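Local coordinates for protein YrbA (Sinorhizobium meliloti, PDB 5NFK) that probably partners monothiol glutaredoxins in iron-sulfur cluster binding and iron homeostasis, as other small BolA-family proteins do, at residues G4-M9 against N54-N59; G28-A33 against I63-A68; A32-A37 against Q70-E75. All coordinates share one frame; numbering follows the deposited sequence.

Contact 1: residues G4-M9 against N54-N59; sequences GDIEDM and NALKGN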
ATOM      1  N   GLY A   4      10.269   2.624   6.524  1.00  8.91           N
ATOM      2  CA  GLY A   4       9.773   1.276   6.653  1.00  7.21           C
ATOM      3  C   GLY A   4       8.386   1.152   7.252  1.00  5.78           C
ATOM      4  O   GLY A   4       7.806   0.074   7.220  1.00  6.29           O
ATOM      5  N   ASP A   5       7.865   2.212   7.858  1.00  6.01           N
ATOM      6  CA  ASP A   5       6.588   2.095   8.546  1.00  6.45           C
ATOM      7  C   ASP A   5       5.423   1.830   7.583  1.00  5.58           C
ATOM      8  O   ASP A   5       4.505   1.093   7.932  1.00  5.84           O
ATOM      9  CB  ASP A   5       6.262   3.342   9.371  1.00  7.90           C
ATOM     10  CG  ASP A   5       7.016   3.421  10.681  1.00 10.26           C
ATOM     11  OD1 ASP A   5       7.678   2.449  11.096  1.00 11.69           O
ATOM     12  OD2 ASP A   5       6.889   4.480  11.325  1.00 13.69           O
ATOM     13  N   ILE A   6       5.431   2.437   6.394  1.00  5.16           N
ATOM     14  CA  ILE A   6       4.364   2.177   5.440  1.00  5.33           C
ATOM     15  C   ILE A   6       4.313   0.685   5.102  1.00  4.70           C
ATOM     16  O   ILE A   6       3.262   0.049   5.164  1.00  5.10           O
ATOM     17  CB  ILE A   6       4.532   3.027   4.165  1.00  6.29           C
ATOM     18  CG1 ILE A   6       4.422   4.518   4.504  1.00  8.61           C
ATOM     19  CG2 ILE A   6       3.491   2.618   3.139  1.00  7.02           C
ATOM     20  CD1 ILE A   6       4.857   5.448   3.374  1.00  9.86           C
ATOM     21  N   GLU A   7       5.466   0.133   4.736  1.00  4.82           N
ATOM     22  CA  GLU A   7       5.542  -1.275   4.399  1.00  4.85           C
ATOM     23  C   GLU A   7       5.093  -2.150   5.577  1.00  4.30           C
ATOM     24  O   GLU A   7       4.311  -3.086   5.401  1.00  4.90           O
ATOM     25  CB  GLU A   7       6.965  -1.622   3.948  1.00  5.41           C
ATOM     26  CG  GLU A   7       7.148  -3.079   3.588  1.00  5.51           C
ATOM     27  CD  GLU A   7       8.309  -3.364   2.641  1.00  5.76           C
ATOM     28  OE1 GLU A   7       8.826  -2.421   2.010  1.00  6.86           O
ATOM     29  OE2 GLU A   7       8.660  -4.561   2.529  1.00  7.14           O
ATOM     30  N   ASP A   8       5.583  -1.836   6.773  1.00  4.57           N
ATOM     31  CA  ASP A   8       5.197  -2.601   7.965  1.00  4.91           C
ATOM     32  C   ASP A   8       3.680  -2.583   8.151  1.00  4.66           C
ATOM     33  O   ASP A   8       3.078  -3.607   8.486  1.00  5.65           O
ATOM     34  CB  ASP A   8       5.843  -2.012   9.230  1.00  5.63           C
ATOM     35  CG  ASP A   8       7.327  -2.294   9.364  1.00  6.08           C
ATOM     36  OD1 ASP A   8       7.870  -3.148   8.647  1.00  6.49           O
ATOM     37  OD2 ASP A   8       7.924  -1.669  10.274  1.00  7.71           O
ATOM     38  N   MET A   9       3.059  -1.418   8.002  0.53  4.56           N
ATOM     39  CA  MET A   9       1.620  -1.331   8.228  0.53  5.30           C
ATOM     40  C   MET A   9       0.855  -2.143   7.183  0.53  4.65           C
ATOM     41  O   MET A   9      -0.109  -2.853   7.517  0.53  4.77           O
ATOM     42  CB  MET A   9       1.164   0.122   8.271  0.53  5.91           C
ATOM     43  CG  MET A   9       1.646   0.844   9.528  0.53  7.22           C
ATOM     44  SD  MET A   9       1.411   2.629   9.494  0.53  9.71           S
ATOM     45  CE  MET A   9       2.140   3.086  11.064  0.53 12.05           C
ATOM     46  N   ASN A  54      -7.138   1.031   4.328  1.00  3.68           N
ATOM     47  CA  ASN A  54      -7.492   0.515   5.649  1.00  3.78           C
ATOM     48  C   ASN A  54      -6.250   0.138   6.455  1.00  4.29           C
ATOM     49  O   ASN A  54      -6.168   0.443   7.652  1.00  4.96           O
ATOM     50  CB  ASN A  54      -8.383  -0.721   5.536  1.00  4.18           C
ATOM     51  CG  ASN A  54      -9.786  -0.415   5.065  1.00  3.93           C
ATOM     52  OD1 ASN A  54     -10.205   0.751   5.001  1.00  4.17           O
ATOM     53  ND2 ASN A  54     -10.514  -1.466   4.719  1.00  5.13           N
ATOM     54  N   ALA A  55      -5.286  -0.517   5.809  1.00  4.11           N
ATOM     55  CA  ALA A  55      -4.093  -0.979   6.506  1.00  4.74           C
ATOM     56  C   ALA A  55      -3.269   0.174   7.078  1.00  4.45           C
ATOM     57  O   ALA A  55      -2.598   0.004   8.095  1.00  5.57           O
ATOM     58  CB  ALA A  55      -3.244  -1.834   5.579  1.00  5.07           C
ATOM     59  N   LEU A  56      -3.297   1.336   6.425  1.00  4.74           N
ATOM     60  CA  LEU A  56      -2.550   2.490   6.907  1.00  4.91           C
ATOM     61  C   LEU A  56      -3.224   3.169   8.105  1.00  5.12           C
ATOM     62  O   LEU A  56      -2.588   3.991   8.759  1.00  6.04           O
ATOM     63  CB  LEU A  56      -2.255   3.492   5.779  1.00  5.51           C
ATOM     64  CG  LEU A  56      -0.907   3.305   5.078  1.00  6.04           C
ATOM     65  CD1 LEU A  56       0.240   3.650   6.016  1.00  7.19           C
ATOM     66  CD2 LEU A  56      -0.762   1.912   4.535  1.00  6.84           C
ATOM     67  N   LYS A  57      -4.489   2.844   8.377  1.00  5.11           N
ATOM     68  CA  LYS A  57      -5.137   3.197   9.639  1.00  5.99           C
ATOM     69  C   LYS A  57      -5.157   4.702   9.890  1.00  6.64           C
ATOM     70  O   LYS A  57      -5.192   5.150  11.038  1.00  8.72           O
ATOM     71  CB  LYS A  57      -4.551   2.392  10.812  1.00  8.26           C
ATOM     72  CG  LYS A  57      -4.926   0.877  10.740  1.00  9.16           C
ATOM     73  CD  LYS A  57      -4.357   0.027  11.860  1.00 11.39           C
ATOM     74  CE  LYS A  57      -4.654  -1.469  11.662  1.00 12.53           C
ATOM     75  NZ  LYS A  57      -6.083  -1.844  11.731  1.00 12.41           N
ATOM     76  N   GLY A  58      -5.191   5.492   8.825  1.00  6.24           N
ATOM     77  CA  GLY A  58      -5.221   6.937   8.963  1.00  8.13           C
ATOM     78  C   GLY A  58      -3.906   7.564   9.417  1.00  8.25           C
ATOM     79  O   GLY A  58      -3.863   8.742   9.717  1.00 10.42           O
ATOM     80  N   ASN A  59      -2.837   6.786   9.463  0.89  6.42           N
ATOM     81  CA  ASN A  59      -1.558   7.283   9.966  0.89  7.61           C
ATOM     82  C   ASN A  59      -0.792   8.146   8.994  0.89  7.85           C
ATOM     83  O   ASN A  59       0.140   8.843   9.398  0.89 10.50           O
ATOM     84  CB  ASN A  59      -0.664   6.113  10.394  0.89  8.81           C
ATOM     85  CG  ASN A  59      -1.199   5.381  11.603  0.89 12.74           C
ATOM     86  OD1 ASN A  59      -1.251   4.152  11.631  0.89 15.77           O
ATOM     87  ND2 ASN A  59      -1.656   6.128  12.585  0.89 15.91           N
TER
HETATM   88  O   HOH W   1      -1.812  -2.101   9.619  0.99  7.17           O
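Met9 and Leu56 join the first helix of the BolA fold, 5-13, to the C-terminal end of its long helix, 45-56. Their CA atoms lie 5.8 Å apart, and their side chains run across each other at about a right angle. Met9 swings CG beside its own backbone N (chi1 -70°) and then runs extended, which carries its thioether up against the tip of Leu56, with SD 3.8 Å from CD1. The methyl CE goes on to Asn59, whose OD1 it meets at 3.6 Å; Met9 was modelled in two conformers, and its side-chain contacts are those of the one described. Ile6, one turn earlier, sets CG2 at 4.5 Å from the same CD1 of Leu56, while its side chain also packs on Ile21 of strand 18-23. Asn59 is brought into place by the type I' turn Leu56-Asn59, in which Lys57 takes positive phi directly after the helix and Asn59 N bonds to Leu56 O at 2.9 Å. Beside this apolar patch, a water donates one hydrogen to Met9 O (2.8 Å) and the other to Ala55 O (2.7 Å). With no direct hydrogen bond between the segments, the two helices are held by van der Waals packing of Met9, and more lightly Ile6, on Leu56 and Asn59, and a single water bridges the two carbonyl oxygens.

Contact 2: residues G28-A33 against I63-A68; sequences GDHYAA and ILHALA. With NI (nickel (II) ion), chain B; LI (lithium ion), chain C.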
ATOM      1  N   GLY A  28      10.573  11.967   1.359  1.00  8.96           N
ATOM      2  CA  GLY A  28      10.021  11.555   2.635  1.00  9.24           C
ATOM      3  C   GLY A  28       8.558  11.899   2.855  1.00  8.79           C
ATOM      4  O   GLY A  28       8.095  11.946   3.999  1.00 10.87           O
ATOM      5  N   ASP A  29       7.823  12.096   1.766  1.00  8.08           N
ATOM      6  CA  ASP A  29       6.467  12.643   1.824  1.00  7.47           C
ATOM      7  C   ASP A  29       5.527  11.865   0.896  1.00  6.10           C
ATOM      8  O   ASP A  29       4.546  11.266   1.333  1.00  7.33           O
ATOM      9  CB  ASP A  29       6.550  14.127   1.432  1.00  8.90           C
ATOM     10  CG  ASP A  29       5.221  14.830   1.428  1.00  9.54           C
ATOM     11  OD1 ASP A  29       4.250  14.339   2.034  1.00  9.66           O
ATOM     12  OD2 ASP A  29       5.179  15.908   0.793  1.00 12.65           O
ATOM     13  N   HIS A  30       5.838  11.877  -0.393  1.00  5.09           N
ATOM     14  CA  HIS A  30       5.048  11.159  -1.391  1.00  4.34           C
ATOM     15  C   HIS A  30       5.771   9.891  -1.824  1.00  4.27           C
ATOM     16  O   HIS A  30       6.999   9.884  -2.023  1.00  4.86           O
ATOM     17  CB  HIS A  30       4.795  12.035  -2.609  1.00  5.05           C
ATOM     18  CG  HIS A  30       3.934  13.228  -2.324  1.00  4.49           C
ATOM     19  ND1 HIS A  30       3.703  14.201  -3.261  1.00  5.24           N
ATOM     20  CD2 HIS A  30       3.230  13.610  -1.218  1.00  4.71           C
ATOM     21  CE1 HIS A  30       2.905  15.131  -2.744  1.00  5.42           C
ATOM     22  NE2 HIS A  30       2.607  14.804  -1.501  1.00  5.08           N
ATOM     23  N   TYR A  31       4.999   8.825  -1.950  1.00  4.47           N
ATOM     24  CA  TYR A  31       5.485   7.477  -2.175  1.00  4.63           C
ATOM     25  C   TYR A  31       4.663   6.804  -3.260  1.00  4.94           C
ATOM     26  O   TYR A  31       3.533   7.216  -3.569  1.00  5.31           O
ATOM     27  CB  TYR A  31       5.360   6.648  -0.882  1.00  6.02           C
ATOM     28  CG  TYR A  31       6.223   7.146   0.253  1.00  6.27           C
ATOM     29  CD1 TYR A  31       5.798   8.172   1.082  1.00  7.70           C
ATOM     30  CD2 TYR A  31       7.455   6.574   0.528  1.00  8.22           C
ATOM     31  CE1 TYR A  31       6.576   8.636   2.125  1.00  9.05           C
ATOM     32  CE2 TYR A  31       8.244   7.043   1.594  1.00  9.36           C
ATOM     33  CZ  TYR A  31       7.786   8.072   2.383  1.00 10.23           C
ATOM     34  OH  TYR A  31       8.523   8.552   3.442  1.00 12.86           O
ATOM     35  N   ALA A  32       5.220   5.726  -3.813  1.00  5.85           N
ATOM     36  CA  ALA A  32       4.486   4.808  -4.678  1.00  6.77           C
ATOM     37  C   ALA A  32       4.702   3.405  -4.147  1.00  8.10           C
ATOM     38  O   ALA A  32       5.817   3.050  -3.767  1.00 11.99           O
ATOM     39  CB  ALA A  32       4.968   4.914  -6.114  1.00  8.49           C
ATOM     40  N   ALA A  33       3.636   2.608  -4.128  1.00  8.35           N
ATOM     41  CA  ALA A  33       3.679   1.255  -3.604  1.00  9.20           C
ATOM     42  C   ALA A  33       3.059   0.274  -4.541  1.00  8.02           C
ATOM     43  O   ALA A  33       1.992   0.531  -5.106  1.00  8.22           O
ATOM     44  CB  ALA A  33       2.958   1.169  -2.286  1.00 11.60           C
ATOM     45  N   ILE A  63      -3.014  10.503   2.237  1.00  6.06           N
ATOM     46  CA  ILE A  63      -2.713   9.233   1.592  1.00  5.19           C
ATOM     47  C   ILE A  63      -3.306   9.104   0.179  1.00  4.52           C
ATOM     48  O   ILE A  63      -2.689   8.464  -0.678  1.00  4.51           O
ATOM     49  CB  ILE A  63      -3.173   8.060   2.510  1.00  4.97           C
ATOM     50  CG1 ILE A  63      -2.662   6.724   1.984  1.00  5.16           C
ATOM     51  CG2 ILE A  63      -4.688   8.073   2.710  1.00  6.66           C
ATOM     52  CD1 ILE A  63      -2.862   5.591   2.980  1.00  6.37           C
ATOM     53  N   LEU A  64      -4.473   9.691  -0.084  1.00  4.97           N
ATOM     54  CA  LEU A  64      -5.038   9.582  -1.412  1.00  5.38           C
ATOM     55  C   LEU A  64      -4.045  10.004  -2.499  1.00  4.75           C
ATOM     56  O   LEU A  64      -3.949   9.340  -3.539  1.00  5.71           O
ATOM     57  CB  LEU A  64      -6.329  10.412  -1.513  1.00  6.79           C
ATOM     58  CG  LEU A  64      -7.068  10.322  -2.845  1.00  8.55           C
ATOM     59  CD1 LEU A  64      -7.558   8.913  -3.116  1.00  9.75           C
ATOM     60  CD2 LEU A  64      -8.229  11.318  -2.834  1.00 11.46           C
ATOM     61  N   HIS A  65      -3.325  11.092  -2.267  1.00  4.53           N
ATOM     62  CA  HIS A  65      -2.312  11.538  -3.225  1.00  4.67           C
ATOM     63  C   HIS A  65      -0.895  11.103  -2.845  1.00  4.50           C
ATOM     64  O   HIS A  65      -0.031  11.026  -3.724  1.00  5.49           O
ATOM     65  CB  HIS A  65      -2.339  13.066  -3.422  1.00  5.82           C
ATOM     66  CG  HIS A  65      -1.706  13.857  -2.309  1.00  5.43           C
ATOM     67  ND1 HIS A  65      -2.414  14.380  -1.253  1.00  5.90           N
ATOM     68  CD2 HIS A  65      -0.415  14.233  -2.112  1.00  5.54           C
ATOM     69  CE1 HIS A  65      -1.575  15.031  -0.455  1.00  6.54           C
ATOM     70  NE2 HIS A  65      -0.359  14.969  -0.955  1.00  5.70           N
ATOM     71  N   ALA A  66      -0.637  10.886  -1.554  1.00  4.25           N
ATOM     72  CA  ALA A  66       0.729  10.665  -1.085  1.00  4.50           C
ATOM     73  C   ALA A  66       1.175   9.216  -1.195  1.00  4.23           C
ATOM     74  O   ALA A  66       2.366   8.960  -1.052  1.00  5.16           O
ATOM     75  CB  ALA A  66       0.888  11.165   0.334  1.00  5.53           C
ATOM     76  N   LEU A  67       0.261   8.281  -1.437  1.00  4.47           N
ATOM     77  CA  LEU A  67       0.625   6.885  -1.624  1.00  4.96           C
ATOM     78  C   LEU A  67      -0.015   6.406  -2.932  1.00  5.10           C
ATOM     79  O   LEU A  67      -1.165   5.964  -2.957  1.00  6.02           O
ATOM     80  CB  LEU A  67       0.154   6.021  -0.447  1.00  5.87           C
ATOM     81  CG  LEU A  67       0.646   4.581  -0.470  1.00  6.92           C
ATOM     82  CD1 LEU A  67       2.163   4.499  -0.376  1.00  8.46           C
ATOM     83  CD2 LEU A  67      -0.006   3.806   0.666  1.00  8.88           C
ATOM     84  N   ALA A  68       0.745   6.505  -4.025  1.00  4.99           N
ATOM     85  CA  ALA A  68       0.273   6.069  -5.331  1.00  5.38           C
ATOM     86  C   ALA A  68       0.356   4.549  -5.386  1.00  5.64           C
ATOM     87  O   ALA A  68       1.386   3.999  -5.057  1.00 10.28           O
ATOM     88  CB  ALA A  68       1.135   6.694  -6.417  1.00  6.09           C
TER
HETATM   89 NI    NI B 100       1.353  15.930  -0.297  0.91  5.62          NI
HETATM   90 LI    LI C 101       8.618  10.863  -1.843  1.00 24.98          LI
HETATM   91  O   HOH W   2       1.698  14.663   1.331  0.93  7.06           O
HETATM   92  O   HOH W   3       2.954  17.098   0.381  0.90  8.55           O
HETATM   93  O   HOH W   4       2.479   9.853  -4.427  0.82  6.10           O
HETATM   94  O   HOH W   5       0.311  17.092   1.127  0.91 13.53           O
HETATM   95  O   HOH W   6       1.152  17.481  -1.691  0.96  9.38           O
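His65 and His30 meet at a nickel ion where the short helix 63-66 of the BolA fold runs into its last strand, 67-72. The ring of His65 is placed by a chi1 of 77°, which tucks CG in between both backbone branches, and its NE2 holds the nickel at 2.1 Å; His30 NE2 binds at the same length from a neighbouring corner of the octahedron. The two ring planes stand at 83°, and four waters complete the shell. Two of these waters each donate to one carboxylate oxygen of Asp29, which thus steadies the site from the second shell. His65 probably corresponds to the conserved C-terminal histidine that ligates the iron-sulfur cluster in BolA-glutaredoxin complexes, so the nickel may mark that site. His65 O and Tyr31 O are also joined by a water that donates to both. Ala66 tucks its methyl against His30, CB to CD2 3.7 Å, and its carbonyl takes the first strand bond, from Tyr31 N at 2.8 Å. On the other side of the His30 peptide, its carbonyl O binds a lithium ion together with Asp23, Leu24 and Asp27. At Leu67 the chain leaves the helix and pairs in parallel with Tyr31. The CD1 branch of Leu67 fits between Tyr31 CB and Ala33 CB, 3.9 Å from each, and Ile21 of strand 18-23 touches the same two residues. Ala68 then bonds through both its N and its O: its N gives to Tyr31 O at 2.9 Å, and its O receives Ala33 N at 2.8 Å with a C=O...N angle of 175°.

Contact 3: residues A32-A37 against Q70-E75; sequences AAEVVA and QTSAPE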
ATOM      1  N   ALA A  32       5.220   5.726  -3.813  1.00  5.85           N
ATOM      2  CA  ALA A  32       4.486   4.808  -4.678  1.00  6.77           C
ATOM      3  C   ALA A  32       4.702   3.405  -4.147  1.00  8.10           C
ATOM      4  O   ALA A  32       5.817   3.050  -3.767  1.00 11.99           O
ATOM      5  CB  ALA A  32       4.968   4.914  -6.114  1.00  8.49           C
ATOM      6  N   ALA A  33       3.636   2.608  -4.128  1.00  8.35           N
ATOM      7  CA  ALA A  33       3.679   1.255  -3.604  1.00  9.20           C
ATOM      8  C   ALA A  33       3.059   0.274  -4.541  1.00  8.02           C
ATOM      9  O   ALA A  33       1.992   0.531  -5.106  1.00  8.22           O
ATOM     10  CB  ALA A  33       2.958   1.169  -2.286  1.00 11.60           C
ATOM     11  N   GLU A  34       3.741  -0.854  -4.709  0.62  6.62           N
ATOM     12  CA  GLU A  34       3.154  -2.020  -5.331  0.62  5.53           C
ATOM     13  C   GLU A  34       2.858  -3.016  -4.242  0.62  5.67           C
ATOM     14  O   GLU A  34       3.709  -3.296  -3.398  0.62  7.66           O
ATOM     15  CB  GLU A  34       4.078  -2.660  -6.342  0.62  7.67           C
ATOM     16  CG  GLU A  34       3.467  -3.925  -6.913  0.62 11.04           C
ATOM     17  CD  GLU A  34       4.262  -4.513  -8.047  0.62 15.61           C
ATOM     18  OE1 GLU A  34       5.443  -4.149  -8.211  0.62 18.38           O
ATOM     19  OE2 GLU A  34       3.697  -5.340  -8.787  0.62 15.89           O
ATOM     20  N   VAL A  35       1.626  -3.518  -4.233  1.00  5.04           N
ATOM     21  CA  VAL A  35       1.189  -4.475  -3.219  1.00  4.75           C
ATOM     22  C   VAL A  35       0.561  -5.663  -3.937  1.00  4.36           C
ATOM     23  O   VAL A  35      -0.369  -5.494  -4.715  1.00  5.25           O
ATOM     24  CB  VAL A  35       0.181  -3.847  -2.224  1.00  5.42           C
ATOM     25  CG1 VAL A  35      -0.144  -4.838  -1.100  1.00  6.26           C
ATOM     26  CG2 VAL A  35       0.711  -2.528  -1.662  1.00  6.46           C
ATOM     27  N   VAL A  36       1.094  -6.854  -3.647  1.00  4.55           N
ATOM     28  CA  VAL A  36       0.638  -8.096  -4.256  1.00  4.33           C
ATOM     29  C   VAL A  36       0.129  -8.991  -3.143  1.00  4.36           C
ATOM     30  O   VAL A  36       0.862  -9.269  -2.192  1.00  5.08           O
ATOM     31  CB  VAL A  36       1.785  -8.796  -5.009  1.00  5.32           C
ATOM     32  CG1 VAL A  36       1.294 -10.102  -5.628  1.00  6.62           C
ATOM     33  CG2 VAL A  36       2.342  -7.861  -6.082  1.00  7.51           C
ATOM     34  N   ALA A  37      -1.120  -9.446  -3.226  1.00  4.20           N
ATOM     35  CA  ALA A  37      -1.721 -10.208  -2.127  1.00  4.22           C
ATOM     36  C   ALA A  37      -2.795 -11.120  -2.661  1.00  3.96           C
ATOM     37  O   ALA A  37      -3.607 -10.718  -3.500  1.00  3.69           O
ATOM     38  CB  ALA A  37      -2.336  -9.258  -1.094  1.00  5.14           C
ATOM     39  N   GLN A  70      -0.282   0.505  -6.924  0.94  5.42           N
ATOM     40  CA  GLN A  70      -0.503  -0.532  -7.921  0.94  6.39           C
ATOM     41  C   GLN A  70      -0.697  -1.834  -7.159  0.94  5.35           C
ATOM     42  O   GLN A  70       0.156  -2.223  -6.366  0.94  8.77           O
ATOM     43  CB  GLN A  70       0.682  -0.641  -8.885  0.94 10.07           C
ATOM     44  CG  GLN A  70       0.624  -1.815  -9.844  0.94 14.36           C
ATOM     45  CD  GLN A  70       1.799  -1.830 -10.811  0.94 18.60           C
ATOM     46  OE1 GLN A  70       2.195  -0.800 -11.320  0.94 21.13           O
ATOM     47  NE2 GLN A  70       2.355  -3.005 -11.057  0.94 21.38           N
ATOM     48  N   THR A  71      -1.829  -2.483  -7.378  1.00  4.70           N
ATOM     49  CA  THR A  71      -2.162  -3.699  -6.659  1.00  4.24           C
ATOM     50  C   THR A  71      -2.469  -4.825  -7.622  1.00  3.76           C
ATOM     51  O   THR A  71      -2.935  -4.603  -8.737  1.00  4.84           O
ATOM     52  CB  THR A  71      -3.368  -3.441  -5.734  1.00  4.74           C
ATOM     53  OG1 THR A  71      -4.420  -2.834  -6.480  1.00  4.52           O
ATOM     54  CG2 THR A  71      -3.005  -2.496  -4.592  1.00  6.15           C
ATOM     55  N   SER A  72      -2.245  -6.059  -7.166  1.00  4.00           N
ATOM     56  CA  SER A  72      -2.531  -7.230  -7.982  1.00  4.60           C
ATOM     57  C   SER A  72      -2.540  -8.469  -7.117  1.00  3.87           C
ATOM     58  O   SER A  72      -2.015  -8.473  -6.000  1.00  4.35           O
ATOM     59  CB  SER A  72      -1.491  -7.402  -9.091  1.00  5.72           C
ATOM     60  OG  SER A  72      -0.189  -7.489  -8.553  1.00  6.36           O
ATOM     61  N   ALA A  73      -3.114  -9.538  -7.653  1.00  4.32           N
ATOM     62  CA  ALA A  73      -3.013 -10.853  -7.050  1.00  4.52           C
ATOM     63  C   ALA A  73      -1.716 -11.528  -7.503  1.00  4.14           C
ATOM     64  O   ALA A  73      -1.199 -11.224  -8.571  1.00  5.22           O
ATOM     65  CB  ALA A  73      -4.208 -11.696  -7.461  1.00  6.05           C
ATOM     66  N   PRO A  74      -1.214 -12.496  -6.721  1.00  4.42           N
ATOM     67  CA  PRO A  74       0.042 -13.154  -7.069  1.00  5.71           C
ATOM     68  C   PRO A  74       0.009 -13.887  -8.397  1.00  5.63           C
ATOM     69  O   PRO A  74      -0.961 -14.586  -8.717  1.00  6.95           O
ATOM     70  CB  PRO A  74       0.243 -14.145  -5.910  1.00  6.75           C
ATOM     71  CG  PRO A  74      -0.484 -13.539  -4.758  1.00  6.42           C
ATOM     72  CD  PRO A  74      -1.682 -12.906  -5.382  1.00  5.51           C
ATOM     73  N   GLU A  75       1.113 -13.741  -9.116  0.79  5.24           N
ATOM     74  CA  GLU A  75       1.420 -14.527 -10.295  0.79  6.70           C
ATOM     75  C   GLU A  75       2.310 -15.733  -9.976  0.79  8.18           C
ATOM     76  O   GLU A  75       2.219 -16.788 -10.611  0.79 10.19           O
ATOM     77  CB  GLU A  75       2.205 -13.681 -11.297  0.79  6.63           C
ATOM     78  CG  GLU A  75       1.523 -12.440 -11.792  0.79  6.95           C
ATOM     79  CD  GLU A  75       0.888 -12.581 -13.154  0.79  5.61           C
ATOM     80  OE1 GLU A  75       0.339 -11.574 -13.616  0.79  5.15           O
ATOM     81  OE2 GLU A  75       0.934 -13.670 -13.769  0.79  6.45           O
ATOM     82  OXT GLU A  75       3.188 -15.618  -9.092  0.79  9.91           O
TER
HETATM   83  O   HOH W   7       0.889  -5.039  -8.476  0.94 18.59           O
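Nearly identical torsions lay Glu34 and Gln70 side by side: chi1 is 177° in the first and 172° in the second, and both chains run extended in the same direction. Their ends do not bond. Glu34 OE2 stays 3.5 Å from Gln70 NE2, the carboxylate and amide planes are turned 57° apart, and Glu34 has a second conformer. Instead, in the conformer described, a water gives a hydrogen to Glu34 OE2 (2.8 Å) and lies 2.7 Å from the hydroxyl OG of Ser72, the next residue on that face. Beneath these side chains strand 31-36, the middle one of the BolA sheet, runs parallel to strand 67-72, the crossover between them carrying the two helices 45-56 and 63-66. Gln70 bonds through its N to Ala33 O and through its O to Val35 N; Ser72 repeats the pattern with Val35 O and Ala37 N. Val36, on the same face as Glu34, splits its branches: CG2 rests on Ser72 OG at 3.6 Å, while CG1 lies over Pro74, 3.6 Å from its CA. On the helix-covered face Val35 CB meets Thr71 CG2 at 4.2 Å, and Thr71 turns its OG1 to Gln48 of helix 45-56. Beyond the strand the Pro74 ring continues the contact, its CD 3.4 Å from Ala37 C, and its carbonyl accepts a hydrogen bond from Arg41.

In the fold
Contacts 2 and 3 are successive lengths of one parallel strand pair, 31-36 with 67-72; they share Ala32 and Ala33, their centres about 15 Å apart. The metal-binding end belongs to contact 2, the C-terminal end of the chain to contact 3. Contact 1 belongs to the helical layer, its centre about 11 Å from that of contact 2 and about 15 Å from that of contact 3, across the chain's centre from the latter. It touches contact 2 directly, Ile6 packing on Tyr31 and Leu67, and Leu56 on Ile63. Along the chain its segments alternate with those of the other two, so each pairing joins parts of one compact domain far apart in sequence.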